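Local atomic coordinates of LRR receptor-like serine/threonine-protein kinase RGI3 (Arabidopsis thaliana, PDB entry 5HZ0), a protein that acts as a cell-surface receptor kinase for RGF peptide hormones, which maintain the root stem cell niche, binding them through its extracellular leucine-rich repeats. Residues R553-I558 against H575-G580; S91-N96 against E113-D118; I270-G275 against P295-N300. The protein carries 5 engineered substitutions. All blocks are in the same frame, centred on the assembly; numbering follows the deposited sequence.

Contact 1 (R553-I558 against H575-G580)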
ATOM      1  N   ARG A 553     -12.550  40.525  12.360  1.00 22.59           N
ATOM      2  CA  ARG A 553     -12.682  41.754  13.156  1.00 16.64           C
ATOM      3  C   ARG A 553     -12.412  41.687  14.676  1.00 17.92           C
ATOM      4  O   ARG A 553     -12.978  42.481  15.422  1.00 21.11           O
ATOM      5  CB  ARG A 553     -13.955  42.521  12.811  1.00 10.19           C
ATOM      6  CG  ARG A 553     -13.890  43.106  11.410  1.00 12.50           C
ATOM      7  CD  ARG A 553     -15.165  43.851  11.045  1.00 20.35           C
ATOM      8  NE  ARG A 553     -16.352  43.002  11.041  1.00 20.98           N
ATOM      9  CZ  ARG A 553     -17.353  43.114  11.911  1.00 33.87           C
ATOM     10  NH1 ARG A 553     -17.306  44.037  12.866  1.00 37.73           N
ATOM     11  NH2 ARG A 553     -18.407  42.306  11.832  1.00 34.26           N
ATOM     12  N   PHE A 554     -11.717  40.660  15.158  1.00 10.85           N
ATOM     13  CA  PHE A 554     -11.513  40.515  16.600  1.00 11.58           C
ATOM     14  C   PHE A 554     -10.952  41.785  17.266  1.00 20.66           C
ATOM     15  O   PHE A 554     -10.096  42.478  16.698  1.00 22.53           O
ATOM     16  CB  PHE A 554     -10.633  39.302  16.922  1.00 11.54           C
ATOM     17  CG  PHE A 554     -11.239  37.983  16.533  1.00 19.65           C
ATOM     18  CD1 PHE A 554     -12.420  37.535  17.137  1.00 19.25           C
ATOM     19  CD2 PHE A 554     -10.627  37.178  15.576  1.00 13.10           C
ATOM     20  CE1 PHE A 554     -12.976  36.316  16.783  1.00 16.39           C
ATOM     21  CE2 PHE A 554     -11.184  35.966  15.217  1.00 16.62           C
ATOM     22  CZ  PHE A 554     -12.357  35.532  15.825  1.00 16.90           C
ATOM     23  N   VAL A 555     -11.474  42.100  18.450  1.00 21.96           N
ATOM     24  CA  VAL A 555     -10.989  43.221  19.259  1.00 13.29           C
ATOM     25  C   VAL A 555     -10.639  42.758  20.664  1.00 14.00           C
ATOM     26  O   VAL A 555     -10.710  41.565  20.983  1.00 20.27           O
ATOM     27  CB  VAL A 555     -12.025  44.353  19.377  1.00 13.61           C
ATOM     28  CG1 VAL A 555     -12.292  45.002  18.020  1.00 13.00           C
ATOM     29  CG2 VAL A 555     -13.315  43.842  20.015  1.00 14.07           C
ATOM     30  N   GLY A 556     -10.270  43.711  21.511  1.00 14.56           N
ATOM     31  CA  GLY A 556      -9.851  43.405  22.863  1.00 15.28           C
ATOM     32  C   GLY A 556      -8.429  42.884  22.884  1.00 22.34           C
ATOM     33  O   GLY A 556      -7.654  43.131  21.957  1.00 24.22           O
ATOM     34  N   GLU A 557      -8.089  42.148  23.935  1.00 18.35           N
ATOM     35  CA  GLU A 557      -6.729  41.669  24.130  1.00 19.78           C
ATOM     36  C   GLU A 557      -6.653  40.156  24.026  1.00 19.31           C
ATOM     37  O   GLU A 557      -7.657  39.459  24.186  1.00 26.44           O
ATOM     38  CB  GLU A 557      -6.183  42.130  25.495  1.00 18.66           C
ATOM     39  CG  GLU A 557      -6.051  43.646  25.625  1.00 26.56           C
ATOM     40  CD  GLU A 557      -5.481  44.082  26.964  1.00 32.77           C
ATOM     41  OE1 GLU A 557      -5.446  43.256  27.903  1.00 27.62           O
ATOM     42  OE2 GLU A 557      -5.066  45.257  27.076  1.00 39.58           O
ATOM     43  N   ILE A 558      -5.467  39.651  23.730  1.00 15.29           N
ATOM     44  CA  ILE A 558      -5.232  38.220  23.779  1.00 18.53           C
ATOM     45  C   ILE A 558      -5.540  37.726  25.187  1.00 21.34           C
ATOM     46  O   ILE A 558      -4.917  38.151  26.144  1.00 25.81           O
ATOM     47  CB  ILE A 558      -3.779  37.874  23.395  1.00 20.54           C
ATOM     48  CG1 ILE A 558      -3.552  38.138  21.904  1.00 18.25           C
ATOM     49  CG2 ILE A 558      -3.478  36.429  23.696  1.00 26.98           C
ATOM     50  CD1 ILE A 558      -2.142  37.903  21.459  1.00 13.83           C
ATOM     51  N   HIS A 575      -4.100  40.641  11.057  1.00 10.59           N
ATOM     52  CA  HIS A 575      -5.205  41.347  10.410  1.00  8.15           C
ATOM     53  C   HIS A 575      -6.484  41.354  11.252  1.00 12.61           C
ATOM     54  O   HIS A 575      -7.568  40.992  10.781  1.00 12.83           O
ATOM     55  CB  HIS A 575      -5.487  40.790   9.014  1.00  7.44           C
ATOM     56  CG  HIS A 575      -4.406  41.073   8.022  1.00  7.00           C
ATOM     57  ND1 HIS A 575      -3.412  40.165   7.729  1.00  6.75           N
ATOM     58  CD2 HIS A 575      -4.165  42.162   7.254  1.00  6.80           C
ATOM     59  CE1 HIS A 575      -2.600  40.681   6.819  1.00  6.41           C
ATOM     60  NE2 HIS A 575      -3.030  41.894   6.523  1.00 13.98           N
ATOM     61  N   ASN A 576      -6.347  41.774  12.505  1.00 16.43           N
ATOM     62  CA  ASN A 576      -7.496  42.004  13.372  1.00 12.44           C
ATOM     63  C   ASN A 576      -7.362  43.361  14.036  1.00 14.79           C
ATOM     64  O   ASN A 576      -6.494  44.151  13.666  1.00 18.65           O
ATOM     65  CB  ASN A 576      -7.642  40.898  14.421  1.00 15.44           C
ATOM     66  CG  ASN A 576      -8.311  39.671  13.869  1.00 15.15           C
ATOM     67  OD1 ASN A 576      -9.509  39.680  13.592  1.00  9.73           O
ATOM     68  ND2 ASN A 576      -7.549  38.601  13.711  1.00 13.69           N
ATOM     69  N   GLN A 577      -8.262  43.643  14.972  1.00 16.65           N
ATOM     70  CA  GLN A 577      -8.214  44.856  15.799  1.00 16.70           C
ATOM     71  C   GLN A 577      -7.628  44.678  17.202  1.00 20.38           C
ATOM     72  O   GLN A 577      -7.887  45.484  18.085  1.00 27.44           O
ATOM     73  CB  GLN A 577      -9.544  45.597  15.803  1.00 18.56           C
ATOM     74  CG  GLN A 577      -9.828  46.283  14.479  1.00 20.48           C
ATOM     75  CD  GLN A 577     -11.310  46.412  14.213  1.00 31.75           C
ATOM     76  OE1 GLN A 577     -11.873  45.666  13.409  1.00 34.17           O
ATOM     77  NE2 GLN A 577     -11.956  47.354  14.898  1.00 35.84           N
ATOM     78  N   LEU A 578      -6.953  43.560  17.428  1.00 12.03           N
ATOM     79  CA  LEU A 578      -6.403  43.211  18.740  1.00 12.68           C
ATOM     80  C   LEU A 578      -5.505  44.290  19.389  1.00 16.67           C
ATOM     81  O   LEU A 578      -4.720  44.963  18.706  1.00 12.80           O
ATOM     82  CB  LEU A 578      -5.643  41.878  18.628  1.00 17.96           C
ATOM     83  CG  LEU A 578      -6.452  40.566  18.736  1.00 19.57           C
ATOM     84  CD1 LEU A 578      -7.739  40.689  18.019  1.00 24.84           C
ATOM     85  CD2 LEU A 578      -5.689  39.328  18.245  1.00 15.04           C
ATOM     86  N   THR A 579      -5.629  44.451  20.709  1.00 16.93           N
ATOM     87  CA  THR A 579      -4.822  45.438  21.454  1.00 18.87           C
ATOM     88  C   THR A 579      -4.118  44.869  22.677  1.00 16.93           C
ATOM     89  O   THR A 579      -4.211  43.669  22.977  1.00 15.68           O
ATOM     90  CB  THR A 579      -5.644  46.665  21.964  1.00 16.84           C
ATOM     91  OG1 THR A 579      -6.807  46.224  22.685  1.00 16.82           O
ATOM     92  CG2 THR A 579      -6.050  47.591  20.822  1.00 17.18           C
ATOM     93  N   GLY A 580      -3.426  45.760  23.388  1.00 17.74           N
ATOM     94  CA  GLY A 580      -2.666  45.393  24.564  1.00 16.20           C
ATOM     95  C   GLY A 580      -1.338  44.836  24.128  1.00 15.90           C
ATOM     96  O   GLY A 580      -0.939  45.028  22.992  1.00 15.24           O
TER
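Phe554 and Leu578 hold equivalent places in two successive leucine-rich repeats, and their side chains meet where Leu578 CD1 lies 3.4 Å from Phe554 CB. The phenyl ring, with CG anti to its carbonyl carbon (chi1 -64°), runs alongside Asn576, whose amide plane is turned 47° from it. Backbone bonds join the two chains alongside. Gln577 N donates to Phe554 O over 2.8 Å. Further on, Gly556 O accepts Thr579 N at 2.7 Å in an almost straight bond, and a weak second one comes from Thr579 OG1 at 3.3 Å. On the outer side Val555 CG1 rests against Gln577 CB at 3.6 Å, and the two side chains point the same way. Glu557 lays its CG methylene along the Thr579 carbonyl, while its carboxylate passes beside Gly580.

The next shell begins within the same two coils: Asn576 ND2 donates to Val573 O of its own coil and to Leu549 O of the one before. A bond from Phe554 N to Asn576 OD1 also fits, though the place of that oxygen is less certain. In the following coil Leu578 gives its N-H to Asn599 OD1 and touches Phe601. Arg553 reaches across to the preceding coil, where its NE forms a salt bridge with Asp528.

Equivalent loops stacked in this way are characteristic of a leucine-rich-repeat solenoid. Buried Phe554, Leu578 and Ile558 turn hydrocarbon to the core, whereas Arg553, Gln577 and Glu557 keep polar ends at the surface. Much of the cohesion therefore comes from main-chain bonds, with the buried amide of Asn576 bridging both coils.

Contact 2 (S91-N96 against E113-D118)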
ATOM      1  N   SER A  91      16.424 -32.140   4.385  1.00 26.27           N
ATOM      2  CA  SER A  91      15.769 -30.901   4.816  1.00 29.80           C
ATOM      3  C   SER A  91      16.516 -30.231   5.969  1.00 32.84           C
ATOM      4  O   SER A  91      16.456 -30.680   7.116  1.00 37.95           O
ATOM      5  CB  SER A  91      14.326 -31.159   5.252  1.00 28.43           C
ATOM      6  OG  SER A  91      13.621 -31.896   4.282  1.00 37.06           O
ATOM      7  N   LEU A  92      17.228 -29.161   5.651  1.00 19.59           N
ATOM      8  CA  LEU A  92      17.871 -28.311   6.662  1.00 23.32           C
ATOM      9  C   LEU A  92      17.194 -26.957   6.946  1.00 21.48           C
ATOM     10  O   LEU A  92      17.680 -26.174   7.758  1.00 20.20           O
ATOM     11  CB  LEU A  92      19.355 -28.144   6.353  1.00 20.68           C
ATOM     12  CG  LEU A  92      20.069 -29.496   6.335  1.00 28.63           C
ATOM     13  CD1 LEU A  92      21.530 -29.347   5.969  1.00 21.89           C
ATOM     14  CD2 LEU A  92      19.909 -30.208   7.675  1.00 28.66           C
ATOM     15  N   ASN A  93      16.074 -26.695   6.284  1.00 18.66           N
ATOM     16  CA  ASN A  93      15.436 -25.381   6.302  1.00 17.97           C
ATOM     17  C   ASN A  93      14.969 -24.881   7.673  1.00 27.09           C
ATOM     18  O   ASN A  93      14.762 -25.664   8.597  1.00 19.37           O
ATOM     19  CB  ASN A  93      14.245 -25.380   5.344  1.00 22.84           C
ATOM     20  CG  ASN A  93      13.174 -26.384   5.751  1.00 20.55           C
ATOM     21  OD1 ASN A  93      13.321 -27.582   5.536  1.00 17.32           O
ATOM     22  ND2 ASN A  93      12.103 -25.895   6.351  1.00 16.83           N
ATOM     23  N   THR A  94      14.818 -23.558   7.783  1.00 18.12           N
ATOM     24  CA  THR A  94      14.389 -22.890   9.013  1.00 18.57           C
ATOM     25  C   THR A  94      15.286 -23.209  10.211  1.00 27.96           C
ATOM     26  O   THR A  94      14.837 -23.795  11.194  1.00 27.63           O
ATOM     27  CB  THR A  94      12.945 -23.239   9.383  1.00 26.41           C
ATOM     28  OG1 THR A  94      12.209 -23.587   8.202  1.00 26.55           O
ATOM     29  CG2 THR A  94      12.280 -22.068  10.102  1.00 25.71           C
ATOM     30  N   ASN A  95      16.546 -22.796  10.116  1.00 24.89           N
ATOM     31  CA  ASN A  95      17.541 -22.963  11.164  1.00 22.51           C
ATOM     32  C   ASN A  95      18.436 -21.716  11.168  1.00 25.16           C
ATOM     33  O   ASN A  95      18.118 -20.709  10.532  1.00 22.36           O
ATOM     34  CB  ASN A  95      18.407 -24.195  10.897  1.00 25.49           C
ATOM     35  CG  ASN A  95      17.709 -25.503  11.238  1.00 29.37           C
ATOM     36  OD1 ASN A  95      17.215 -25.687  12.343  1.00 31.75           O
ATOM     37  ND2 ASN A  95      17.678 -26.420  10.285  1.00 27.64           N
ATOM     38  N   ASN A  96      19.534 -21.766  11.910  1.00 22.46           N
ATOM     39  CA  ASN A  96      20.535 -20.699  11.852  1.00 30.72           C
ATOM     40  C   ASN A  96      21.804 -20.893  11.023  1.00 31.51           C
ATOM     41  O   ASN A  96      22.742 -20.101  11.111  1.00 38.33           O
ATOM     42  CB  ASN A  96      20.811 -20.136  13.228  1.00 31.53           C
ATOM     43  CG  ASN A  96      19.675 -19.299  13.698  1.00 34.34           C
ATOM     44  OD1 ASN A  96      19.371 -18.278  13.086  1.00 39.93           O
ATOM     45  ND2 ASN A  96      18.998 -19.741  14.750  1.00 35.95           N
ATOM     46  N   GLU A 113      14.949 -34.176  -3.086  1.00 17.73           N
ATOM     47  CA  GLU A 113      14.529 -32.974  -2.382  1.00 17.20           C
ATOM     48  C   GLU A 113      15.722 -32.346  -1.651  1.00 23.19           C
ATOM     49  O   GLU A 113      16.455 -33.038  -0.940  1.00 31.14           O
ATOM     50  CB  GLU A 113      13.447 -33.345  -1.369  1.00 17.17           C
ATOM     51  CG  GLU A 113      12.422 -34.347  -1.899  1.00 21.97           C
ATOM     52  CD  GLU A 113      11.494 -33.741  -2.935  1.00 25.43           C
ATOM     53  OE1 GLU A 113      11.303 -32.506  -2.906  1.00 33.64           O
ATOM     54  OE2 GLU A 113      10.963 -34.484  -3.785  1.00 19.05           O
ATOM     55  N   LEU A 114      15.929 -31.046  -1.834  1.00 17.23           N
ATOM     56  CA  LEU A 114      16.926 -30.313  -1.045  1.00 20.34           C
ATOM     57  C   LEU A 114      16.321 -29.012  -0.515  1.00 15.15           C
ATOM     58  O   LEU A 114      16.048 -28.095  -1.290  1.00 19.64           O
ATOM     59  CB  LEU A 114      18.158 -29.994  -1.901  1.00 17.80           C
ATOM     60  CG  LEU A 114      19.178 -29.023  -1.301  1.00 20.02           C
ATOM     61  CD1 LEU A 114      19.838 -29.650  -0.092  1.00 22.19           C
ATOM     62  CD2 LEU A 114      20.216 -28.579  -2.332  1.00 15.66           C
ATOM     63  N   MET A 115      16.133 -28.923   0.801  1.00 15.85           N
ATOM     64  CA  MET A 115      15.548 -27.723   1.397  1.00 22.09           C
ATOM     65  C   MET A 115      16.549 -27.010   2.305  1.00 22.51           C
ATOM     66  O   MET A 115      16.801 -27.454   3.422  1.00 21.65           O
ATOM     67  CB  MET A 115      14.322 -28.109   2.232  1.00 21.74           C
ATOM     68  CG  MET A 115      13.375 -29.103   1.558  1.00 15.24           C
ATOM     69  SD  MET A 115      12.364 -28.310   0.302  1.00 33.71           S
ATOM     70  CE  MET A 115      11.383 -29.688  -0.289  1.00 20.07           C
ATOM     71  N   LEU A 116      17.114 -25.910   1.816  1.00 15.94           N
ATOM     72  CA  LEU A 116      17.994 -25.039   2.615  1.00 18.41           C
ATOM     73  C   LEU A 116      17.374 -23.714   3.066  1.00 19.38           C
ATOM     74  O   LEU A 116      18.028 -22.920   3.730  1.00 16.59           O
ATOM     75  CB  LEU A 116      19.318 -24.790   1.886  1.00 16.59           C
ATOM     76  CG  LEU A 116      19.940 -26.095   1.377  1.00 17.92           C
ATOM     77  CD1 LEU A 116      21.184 -25.829   0.524  1.00 16.94           C
ATOM     78  CD2 LEU A 116      20.242 -27.056   2.531  1.00 18.17           C
ATOM     79  N   PHE A 117      16.114 -23.483   2.710  1.00 17.63           N
ATOM     80  CA  PHE A 117      15.528 -22.149   2.834  1.00 23.54           C
ATOM     81  C   PHE A 117      15.404 -21.646   4.277  1.00 25.80           C
ATOM     82  O   PHE A 117      15.469 -22.427   5.221  1.00 16.31           O
ATOM     83  CB  PHE A 117      14.182 -22.063   2.095  1.00 13.73           C
ATOM     84  CG  PHE A 117      13.076 -22.885   2.720  1.00 16.07           C
ATOM     85  CD1 PHE A 117      12.273 -22.355   3.719  1.00 14.08           C
ATOM     86  CD2 PHE A 117      12.822 -24.176   2.283  1.00 13.94           C
ATOM     87  CE1 PHE A 117      11.252 -23.104   4.284  1.00 14.28           C
ATOM     88  CE2 PHE A 117      11.800 -24.926   2.848  1.00 21.33           C
ATOM     89  CZ  PHE A 117      11.014 -24.386   3.843  1.00 20.24           C
ATOM     90  N   ASP A 118      15.251 -20.331   4.432  1.00 15.09           N
ATOM     91  CA  ASP A 118      15.151 -19.699   5.757  1.00 22.39           C
ATOM     92  C   ASP A 118      16.342 -20.009   6.681  1.00 27.02           C
ATOM     93  O   ASP A 118      16.182 -20.530   7.794  1.00 17.71           O
ATOM     94  CB  ASP A 118      13.821 -20.026   6.447  1.00 22.07           C
ATOM     95  CG  ASP A 118      12.642 -19.279   5.838  1.00 23.63           C
ATOM     96  OD1 ASP A 118      12.837 -18.159   5.332  1.00 24.61           O
ATOM     97  OD2 ASP A 118      11.515 -19.810   5.871  1.00 32.66           O
TER
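The amide of Asn93 lies stacked over one face of the Phe117 ring, the two planes 21° apart. A CH-pi contact puts Asn93 CB 3.5 Å from the ring centroid, almost on its normal. Nearly the same first torsion in both (chi1 62° and 68°), with CG between backbone N and carbonyl carbon, sends the two side chains the same way and lets CB and the amide of Asn93 lie over the ring. Asn93 ND2 also donates to Thr94 OG1 at 3.0 Å, which ties the amide down at one end.

Main-chain hydrogen bonds run beneath this stack. Leu92 N reaches Met115 O at 2.8 Å, and Thr94 N meets Phe117 O at 2.9 Å. Asn95 N closes the series on Asp118 O at 3.3 Å.

The hydrophobic component is modest: Leu92 CB approaches Leu116 CD2 at 4.1 Å on the core side, where leucine suits the dry interior of the coil.

Phe117 and Asp118 belong to the peptide-recognition motif. Asp118 OD1 hydrogen-bonds the hormone backbone, while Phe117 packs on a modified side chain of the peptide and makes a cation-pi contact with Arg139. Strand 113-115 lies between strands 89-91 and 137-139, parallel to both, with Ser91 bridged to Met115 and Met115 touching Val137 and Arg139.

Contact 3 (I270-G275 against P295-N300)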
ATOM      1  N   ILE A 270      -1.768  -2.181 -24.795  1.00 15.86           N
ATOM      2  CA  ILE A 270      -2.300  -3.436 -24.249  1.00  7.19           C
ATOM      3  C   ILE A 270      -2.814  -4.302 -25.407  1.00 11.86           C
ATOM      4  O   ILE A 270      -3.697  -3.885 -26.169  1.00 13.56           O
ATOM      5  CB  ILE A 270      -3.425  -3.212 -23.226  1.00  8.57           C
ATOM      6  CG1 ILE A 270      -2.936  -2.344 -22.058  1.00  8.69           C
ATOM      7  CG2 ILE A 270      -3.956  -4.558 -22.719  1.00  8.64           C
ATOM      8  CD1 ILE A 270      -4.037  -1.967 -21.091  1.00  8.91           C
ATOM      9  N   PRO A 271      -2.230  -5.494 -25.574  1.00 13.71           N
ATOM     10  CA  PRO A 271      -2.540  -6.310 -26.757  1.00 14.06           C
ATOM     11  C   PRO A 271      -3.955  -6.917 -26.809  1.00 11.91           C
ATOM     12  O   PRO A 271      -4.461  -7.487 -25.839  1.00 13.84           O
ATOM     13  CB  PRO A 271      -1.449  -7.398 -26.745  1.00  2.00           C
ATOM     14  CG  PRO A 271      -0.884  -7.390 -25.381  1.00  7.21           C
ATOM     15  CD  PRO A 271      -1.079  -6.014 -24.815  1.00 12.30           C
ATOM     16  N   ARG A 272      -4.567  -6.793 -27.981  1.00 11.88           N
ATOM     17  CA  ARG A 272      -5.903  -7.312 -28.257  1.00 12.78           C
ATOM     18  C   ARG A 272      -6.005  -8.828 -28.028  1.00 11.50           C
ATOM     19  O   ARG A 272      -7.068  -9.345 -27.658  1.00 25.36           O
ATOM     20  CB  ARG A 272      -6.305  -6.937 -29.691  1.00 12.32           C
ATOM     21  CG  ARG A 272      -6.364  -5.425 -29.937  1.00 11.95           C
ATOM     22  CD  ARG A 272      -6.709  -5.064 -31.386  1.00 24.01           C
ATOM     23  NE  ARG A 272      -5.618  -5.372 -32.307  1.00 39.40           N
ATOM     24  CZ  ARG A 272      -5.620  -6.399 -33.155  1.00 48.16           C
ATOM     25  NH1 ARG A 272      -6.667  -7.214 -33.209  1.00 50.09           N
ATOM     26  NH2 ARG A 272      -4.579  -6.609 -33.954  1.00 48.13           N
ATOM     27  N   SER A 273      -4.885  -9.525 -28.217  1.00  3.31           N
ATOM     28  CA  SER A 273      -4.801 -10.980 -28.085  1.00  2.00           C
ATOM     29  C   SER A 273      -5.171 -11.468 -26.689  1.00 13.38           C
ATOM     30  O   SER A 273      -5.543 -12.632 -26.512  1.00 15.88           O
ATOM     31  CB  SER A 273      -3.394 -11.454 -28.428  1.00 13.98           C
ATOM     32  OG  SER A 273      -2.421 -10.803 -27.613  1.00 13.11           O
ATOM     33  N   PHE A 274      -5.078 -10.572 -25.706  1.00  5.98           N
ATOM     34  CA  PHE A 274      -5.439 -10.883 -24.327  1.00  7.50           C
ATOM     35  C   PHE A 274      -6.897 -11.331 -24.257  1.00  7.59           C
ATOM     36  O   PHE A 274      -7.303 -12.079 -23.355  1.00  7.69           O
ATOM     37  CB  PHE A 274      -5.237  -9.655 -23.424  1.00 10.99           C
ATOM     38  CG  PHE A 274      -3.841  -9.512 -22.876  1.00  6.19           C
ATOM     39  CD1 PHE A 274      -2.765 -10.139 -23.485  1.00  9.74           C
ATOM     40  CD2 PHE A 274      -3.608  -8.760 -21.735  1.00  7.37           C
ATOM     41  CE1 PHE A 274      -1.482 -10.002 -22.972  1.00  9.63           C
ATOM     42  CE2 PHE A 274      -2.314  -8.617 -21.219  1.00  6.53           C
ATOM     43  CZ  PHE A 274      -1.263  -9.245 -21.832  1.00  2.44           C
ATOM     44  N   GLY A 275      -7.686 -10.878 -25.221  1.00  3.37           N
ATOM     45  CA  GLY A 275      -9.076 -11.276 -25.286  1.00  5.20           C
ATOM     46  C   GLY A 275      -9.245 -12.781 -25.328  1.00  4.59           C
ATOM     47  O   GLY A 275     -10.255 -13.286 -24.888  1.00  2.00           O
ATOM     48  N   PRO A 295      -8.342  -2.029 -25.027  1.00  8.85           N
ATOM     49  CA  PRO A 295      -8.929  -2.749 -26.165  1.00  5.16           C
ATOM     50  C   PRO A 295     -10.220  -3.467 -25.766  1.00  4.64           C
ATOM     51  O   PRO A 295     -10.294  -4.042 -24.685  1.00  4.48           O
ATOM     52  CB  PRO A 295      -7.832  -3.755 -26.547  1.00  2.42           C
ATOM     53  CG  PRO A 295      -7.033  -3.952 -25.286  1.00  5.17           C
ATOM     54  CD  PRO A 295      -7.053  -2.608 -24.600  1.00  2.95           C
ATOM     55  N   GLU A 296     -11.219  -3.442 -26.636  1.00  7.97           N
ATOM     56  CA  GLU A 296     -12.509  -4.041 -26.316  1.00 11.76           C
ATOM     57  C   GLU A 296     -12.415  -5.531 -26.063  1.00 13.32           C
ATOM     58  O   GLU A 296     -13.207  -6.079 -25.307  1.00 16.98           O
ATOM     59  CB  GLU A 296     -13.527  -3.761 -27.413  1.00 12.37           C
ATOM     60  CG  GLU A 296     -13.870  -2.300 -27.505  1.00 24.91           C
ATOM     61  CD  GLU A 296     -15.301  -2.076 -27.861  1.00 32.06           C
ATOM     62  OE1 GLU A 296     -16.125  -1.896 -26.934  1.00 36.56           O
ATOM     63  OE2 GLU A 296     -15.599  -2.091 -29.072  1.00 33.99           O
ATOM     64  N   GLU A 297     -11.424  -6.173 -26.673  1.00  7.30           N
ATOM     65  CA  GLU A 297     -11.273  -7.613 -26.556  1.00  5.57           C
ATOM     66  C   GLU A 297     -10.976  -8.039 -25.126  1.00  9.11           C
ATOM     67  O   GLU A 297     -11.223  -9.186 -24.761  1.00 16.67           O
ATOM     68  CB  GLU A 297     -10.223  -8.137 -27.539  1.00  7.67           C
ATOM     69  CG  GLU A 297      -9.515  -7.026 -28.269  1.00 27.97           C
ATOM     70  CD  GLU A 297      -9.958  -6.895 -29.707  1.00 27.76           C
ATOM     71  OE1 GLU A 297     -10.052  -7.931 -30.388  1.00 29.84           O
ATOM     72  OE2 GLU A 297     -10.198  -5.755 -30.153  1.00 22.59           O
ATOM     73  N   LEU A 298     -10.488  -7.105 -24.317  1.00  8.25           N
ATOM     74  CA  LEU A 298     -10.235  -7.349 -22.893  1.00  7.67           C
ATOM     75  C   LEU A 298     -11.546  -7.653 -22.172  1.00  9.33           C
ATOM     76  O   LEU A 298     -11.582  -8.381 -21.177  1.00 11.10           O
ATOM     77  CB  LEU A 298      -9.595  -6.111 -22.252  1.00  7.39           C
ATOM     78  CG  LEU A 298      -8.266  -6.179 -21.498  1.00 10.01           C
ATOM     79  CD1 LEU A 298      -8.240  -5.087 -20.431  1.00 10.23           C
ATOM     80  CD2 LEU A 298      -7.992  -7.538 -20.882  1.00  8.17           C
ATOM     81  N   THR A 299     -12.630  -7.080 -22.675  1.00  8.72           N
ATOM     82  CA  THR A 299     -13.948  -7.357 -22.120  1.00 14.38           C
ATOM     83  C   THR A 299     -14.414  -8.789 -22.432  1.00  9.82           C
ATOM     84  O   THR A 299     -15.428  -9.227 -21.906  1.00  4.09           O
ATOM     85  CB  THR A 299     -15.004  -6.362 -22.623  1.00 13.34           C
ATOM     86  OG1 THR A 299     -15.226  -6.577 -24.019  1.00  9.05           O
ATOM     87  CG2 THR A 299     -14.546  -4.919 -22.393  1.00  2.00           C
ATOM     88  N   ASN A 300     -13.676  -9.523 -23.264  1.00  7.10           N
ATOM     89  CA  ASN A 300     -13.945 -10.954 -23.414  1.00 14.37           C
ATOM     90  C   ASN A 300     -13.315 -11.882 -22.352  1.00 19.87           C
ATOM     91  O   ASN A 300     -13.567 -13.095 -22.368  1.00 15.07           O
ATOM     92  CB  ASN A 300     -13.612 -11.454 -24.828  1.00 13.25           C
ATOM     93  CG  ASN A 300     -14.843 -11.511 -25.735  1.00 20.03           C
ATOM     94  OD1 ASN A 300     -15.902 -10.962 -25.410  1.00 20.15           O
ATOM     95  ND2 ASN A 300     -14.707 -12.176 -26.877  1.00 23.99           N
TER
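Glu297 lies alongside Arg272, and the two side chains run the same way with hydrocarbon in contact. Glu297 CG comes within 3.5 Å of Arg272 CB. Arg272 starts with CG anti to its carbonyl carbon, stays extended at chi2 and bends at chi3 (-70°), carrying the guanidinium outward. Glu297 bends at chi2, and its carboxylate plane stands 82° from the guanidinium. Although Glu297 OE1 sits at the edge of that group, it is 4.5 Å from Arg272 NH1, beyond salt-bridge range; any attraction is probably a longer-range one near the surface.

Deeper in, Ile270 crosses Pro295 at about a right angle. Its CG2 branch, anti to the backbone N, lies 4.1 Å from Pro295 CG, while Ile270 CB faces Pro295 CD at 3.9 Å. A branched aliphatic chain and a rigid ring suit this buried corner, where neither brings a polar side-chain group. Phe274 turns its ring away from 295-300: Pro271 CG sits 3.6 Å above the plane of the Phe274 ring, offset toward the rim. Phe274 CB leans on Leu298, 4.3 Å from Leu298 CD2, and both residues also pack on Leu283 in strand 282-284.

Gly275 suits the nearest approach of the two backbones, its CA 4.5 Å from that of Glu297, because it brings no side chain between them. No hydrogen bond links the segments. Each instead folds on its own bonds, such as Gly275 N to Arg272 O, into a short 3-10 turn that follows a proline, Pro271 in one and Pro295 in the other. Such turns, stacked one repeat upon the next opposite the strand-bearing face, are typical of the plant leucine-rich-repeat solenoid.

Overall arrangement
All three contacts join one coil of the leucine-rich-repeat ectodomain to the next, and all are partly buried. Leucine, isoleucine and phenylalanine line the interior in contacts 1 and 3, but buried Asn576 and Asn95 show that polar side chains share it. The contacts sample different parts of the coil: contact 2 the strand end and following loop, where Phe117 meets the peptide; contact 1 the loop further along; contact 3 the 3-10 turns. Contacts 1 and 2 rest on backbone hydrogen bonds, whereas contact 3 has none between its segments and relies on packing, of side chains and of the close backbone at Gly275. Contacts 1 and 2 lie on opposite sides of the chain's centre, their own centres 74 Å apart.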